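Local coordinates for intracellular protein transport protein USO1 (Saccharomyces cerevisiae S288c, PDB 6LSU) that is required for protein transport from the endoplasmic reticulum to the Golgi, as a homodimeric tether with globular heads and a coiled-coil tail, at residues G249-N254 with N300-V305; D255-I260 with N308-I313. One frame throughout, in Å; residues are numbered along the deposited sequence.

Interaction 1: G249-N254 with N300-V305; sequences GSLVVN and NDQRIV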
# COMPACT_ATOMS: atom_id res chain seq x y z
N GLY A 249 20.68 1.27 8.56
CA GLY A 249 20.91 -0.19 8.67
C GLY A 249 20.57 -0.87 7.34
O GLY A 249 19.95 -0.23 6.45
N SER A 250 20.99 -2.08 7.12
CA SER A 250 20.55 -2.75 5.88
C SER A 250 19.52 -3.82 6.29
O SER A 250 18.43 -3.38 6.84
CB SER A 250 21.73 -3.18 5.04
OG SER A 250 22.36 -4.32 5.59
N LEU A 251 19.83 -5.11 6.14
CA LEU A 251 18.80 -6.16 6.26
C LEU A 251 18.32 -6.30 7.71
O LEU A 251 17.08 -6.48 7.89
CB LEU A 251 19.37 -7.46 5.72
CG LEU A 251 19.10 -7.71 4.25
CD1 LEU A 251 19.54 -9.15 3.93
CD2 LEU A 251 17.65 -7.50 3.91
N VAL A 252 19.22 -6.20 8.70
CA VAL A 252 18.85 -6.44 10.12
C VAL A 252 17.71 -5.48 10.50
O VAL A 252 16.74 -5.94 11.12
CB VAL A 252 20.05 -6.34 11.07
CG1 VAL A 252 19.62 -6.52 12.51
CG2 VAL A 252 21.08 -7.39 10.73
N VAL A 253 17.80 -4.20 10.09
CA VAL A 253 16.70 -3.21 10.31
C VAL A 253 15.44 -3.63 9.56
O VAL A 253 14.37 -3.51 10.14
CB VAL A 253 17.14 -1.80 9.93
CG1 VAL A 253 15.99 -0.83 9.96
CG2 VAL A 253 18.24 -1.36 10.87
N ASN A 254 15.57 -4.12 8.34
CA ASN A 254 14.43 -4.64 7.53
C ASN A 254 13.78 -5.79 8.32
O ASN A 254 12.54 -5.80 8.50
CB ASN A 254 14.92 -5.14 6.18
CG ASN A 254 13.84 -5.12 5.12
OD1 ASN A 254 14.15 -5.10 3.95
ND2 ASN A 254 12.60 -5.10 5.50
N ASN A 300 18.73 4.58 -1.38
CA ASN A 300 18.94 3.32 -2.13
C ASN A 300 17.76 2.42 -1.81
O ASN A 300 16.96 2.81 -0.97
CB ASN A 300 20.27 2.68 -1.75
CG ASN A 300 20.33 2.16 -0.33
OD1 ASN A 300 19.32 1.78 0.30
ND2 ASN A 300 21.55 2.06 0.17
N ASP A 301 17.69 1.28 -2.47
CA ASP A 301 16.52 0.37 -2.47
C ASP A 301 16.30 -0.14 -1.04
O ASP A 301 15.19 -0.24 -0.60
CB ASP A 301 16.76 -0.76 -3.46
CG ASP A 301 16.49 -0.35 -4.90
OD1 ASP A 301 15.50 0.35 -5.12
OD2 ASP A 301 17.28 -0.70 -5.77
N GLN A 302 17.36 -0.39 -0.29
CA GLN A 302 17.20 -0.92 1.08
C GLN A 302 16.57 0.15 1.98
O GLN A 302 15.60 -0.19 2.79
CB GLN A 302 18.53 -1.42 1.60
CG GLN A 302 18.41 -2.14 2.93
CD GLN A 302 17.40 -3.26 2.84
OE1 GLN A 302 17.63 -4.24 2.15
NE2 GLN A 302 16.30 -3.19 3.58
N ARG A 303 17.07 1.40 1.89
CA ARG A 303 16.54 2.46 2.81
C ARG A 303 15.11 2.82 2.42
O ARG A 303 14.30 3.04 3.34
CB ARG A 303 17.45 3.67 2.75
CG ARG A 303 18.87 3.29 3.12
CD ARG A 303 19.83 4.36 2.80
NE ARG A 303 21.09 3.95 3.35
CZ ARG A 303 22.06 4.76 3.64
NH1 ARG A 303 21.94 6.05 3.39
NH2 ARG A 303 23.14 4.26 4.18
N ILE A 304 14.79 2.75 1.13
CA ILE A 304 13.40 2.94 0.61
C ILE A 304 12.46 1.91 1.25
O ILE A 304 11.38 2.30 1.76
CB ILE A 304 13.34 2.86 -0.92
CG1 ILE A 304 13.97 4.14 -1.50
CG2 ILE A 304 11.90 2.63 -1.43
CD1 ILE A 304 14.22 4.11 -3.01
N VAL A 305 12.87 0.63 1.20
CA VAL A 305 12.08 -0.49 1.78
C VAL A 305 12.00 -0.32 3.29
O VAL A 305 10.94 -0.57 3.81
CB VAL A 305 12.70 -1.86 1.43
CG1 VAL A 305 11.90 -3.03 2.05
CG2 VAL A 305 12.82 -2.06 -0.07
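Q302 reaches across from the first turn of helix 301-317 and puts its amide tightly against N254. NE2 of Q302 gives a hydrogen bond to OD1 of N254, 2.9 Å long and nearly straight at the proton (164°). The acceptor lies in the amide plane of Q302, but the donor sits above the carbonyl plane of N254, and the two amide planes are 64° apart. CG of Q302 stands anti to its backbone N (chi1 -173°), and the bend at chi2 lays the chain beside S250, whose CA is 3.7 Å from Q302 CG. V305 CG1 comes over the same face of the N254 amide as the donor, 3.6 Å from N254 OD1. NE2 of Q302 also bonds to OD1 of N306, serving two asparagines. With an alanine in place of Q302, N254 OD1 and N306 OD1 would probably both lose the NE2 donor and a gap open beside S250. The S250 edge is looser and open to solvent: its CB stays 4.1 Å from Q302 CG, and L251 only brushes Q302 OE1 with CD2. The arrangement is typical of an armadillo-repeat solenoid, with equivalent helices of ARM 4 and ARM 5 starting side by side.

Interaction 2: D255-I260 with N308-I313; sequences DCLSLI and NTALDI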
# COMPACT_ATOMS: atom_id res chain seq x y z
N ASP A 255 14.60 -6.72 8.83
CA ASP A 255 14.13 -7.84 9.69
C ASP A 255 13.43 -7.26 10.93
O ASP A 255 12.26 -7.54 11.13
CB ASP A 255 15.25 -8.81 10.03
CG ASP A 255 16.06 -9.31 8.82
OD1 ASP A 255 17.25 -9.57 9.01
OD2 ASP A 255 15.51 -9.44 7.69
N CYS A 256 14.10 -6.37 11.67
CA CYS A 256 13.52 -5.76 12.89
C CYS A 256 12.17 -5.15 12.56
O CYS A 256 11.16 -5.58 13.23
CB CYS A 256 14.44 -4.72 13.49
SG CYS A 256 15.86 -5.47 14.32
N LEU A 257 12.12 -4.29 11.52
CA LEU A 257 10.84 -3.65 11.12
C LEU A 257 9.82 -4.74 10.71
O LEU A 257 8.66 -4.66 11.09
CB LEU A 257 11.09 -2.61 10.02
CG LEU A 257 11.98 -1.44 10.43
CD1 LEU A 257 12.60 -0.79 9.21
CD2 LEU A 257 11.21 -0.44 11.26
N SER A 258 10.27 -5.73 9.95
CA SER A 258 9.41 -6.80 9.39
C SER A 258 8.80 -7.58 10.56
O SER A 258 7.60 -7.97 10.51
CB SER A 258 10.22 -7.68 8.52
OG SER A 258 9.51 -7.94 7.33
N LEU A 259 9.60 -7.82 11.60
CA LEU A 259 9.13 -8.52 12.81
C LEU A 259 8.15 -7.60 13.57
O LEU A 259 7.03 -8.07 13.91
CB LEU A 259 10.33 -8.96 13.67
CG LEU A 259 9.95 -9.53 15.02
CD1 LEU A 259 8.99 -10.71 14.85
CD2 LEU A 259 11.18 -9.91 15.83
N ILE A 260 8.47 -6.33 13.77
CA ILE A 260 7.48 -5.39 14.38
C ILE A 260 6.18 -5.47 13.58
O ILE A 260 5.11 -5.42 14.21
CB ILE A 260 8.00 -3.96 14.46
CG1 ILE A 260 9.26 -3.83 15.29
CG2 ILE A 260 6.91 -3.04 15.02
CD1 ILE A 260 9.69 -2.36 15.50
N ASN A 308 9.52 2.38 4.09
CA ASN A 308 8.15 2.10 3.65
C ASN A 308 7.58 1.11 4.67
O ASN A 308 6.36 1.17 5.00
CB ASN A 308 8.15 1.63 2.19
CG ASN A 308 8.02 2.73 1.16
OD1 ASN A 308 7.77 3.91 1.46
ND2 ASN A 308 8.19 2.36 -0.10
N THR A 309 8.40 0.15 5.09
CA THR A 309 8.00 -0.80 6.15
C THR A 309 7.63 -0.01 7.42
O THR A 309 6.53 -0.28 8.02
CB THR A 309 9.06 -1.85 6.39
OG1 THR A 309 9.46 -2.45 5.14
CG2 THR A 309 8.54 -2.95 7.32
N ALA A 310 8.48 0.94 7.83
CA ALA A 310 8.16 1.85 8.95
C ALA A 310 6.80 2.56 8.78
O ALA A 310 5.99 2.54 9.70
CB ALA A 310 9.30 2.83 9.14
N LEU A 311 6.55 3.14 7.61
CA LEU A 311 5.28 3.82 7.26
C LEU A 311 4.13 2.84 7.37
O LEU A 311 3.05 3.28 7.83
CB LEU A 311 5.37 4.48 5.89
CG LEU A 311 6.22 5.75 5.85
CD1 LEU A 311 6.43 6.24 4.40
CD2 LEU A 311 5.59 6.87 6.67
N ASP A 312 4.36 1.58 6.98
CA ASP A 312 3.30 0.52 6.96
C ASP A 312 2.92 0.24 8.42
O ASP A 312 1.74 0.10 8.71
CB ASP A 312 3.72 -0.73 6.16
CG ASP A 312 3.72 -0.53 4.65
OD1 ASP A 312 3.15 0.52 4.17
OD2 ASP A 312 4.29 -1.39 3.94
N ILE A 313 3.88 0.25 9.34
CA ILE A 313 3.60 -0.02 10.76
C ILE A 313 2.67 1.08 11.24
O ILE A 313 1.63 0.72 11.85
CB ILE A 313 4.89 -0.09 11.57
CG1 ILE A 313 5.63 -1.41 11.33
CG2 ILE A 313 4.59 0.16 13.01
CD1 ILE A 313 7.14 -1.32 11.63
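T309 and I313, one turn apart on helix 301-317, pack against L257 and I260 of helix 251-264 in the side-by-side helix stacking of an armadillo solenoid, here ARM 4 against ARM 5. The two short segments run nearly parallel, 19° between their directions, with their axes 9.5 Å apart at closest approach. T309 comes first. Its methyl CG2, anti to the backbone N, lies 3.7 Å from L257 CB, while OG1 turns back to bond with the carbonyl oxygen of V305 on its own helix. The threonine therefore offers its neighbour a methyl and keeps its hydroxyl occupied. A310 follows with a lighter touch: its CB is 4.3 Å from CD2 of L257, which also approaches I313 CD1 (4.2 Å), and L287 of helix 280-287 also meets A310. L311 faces the other way, against V357 and A358 of helix 354-366, so the ARM 5 helix is packed on two sides. I313 completes the segment. Its side chain crosses those of L257 and I260 at about a right angle, and its end methyl CD1 touches both residues, while L283 of helix 280-287 packs on the same isoleucine. CD1 of I313 lies 3.8 Å from I260 CG2 and 3.7 Å from the backbone oxygen of L257.

In the fold
Interactions 1 and 2 are consecutive levels of one interface, with centres about 10 Å apart along the same helix pair, 251-264 and 301-317. They meet where N254 ND2 packs 4.1 Å from T309 OG1. Character changes along the way: interaction 1, about 18 Å from the chain centre to its own centre, is partly buried and carries a hydrogen bond between side-chain amides, whereas interaction 2, about 13 Å from it, is buried and apolar. Y117 and P118 lie against N254 near the first level, and side chains of helices 233-244, 280-287 and 354-366 pack around the second. Together they join ARM 4 to ARM 5 within the globular head.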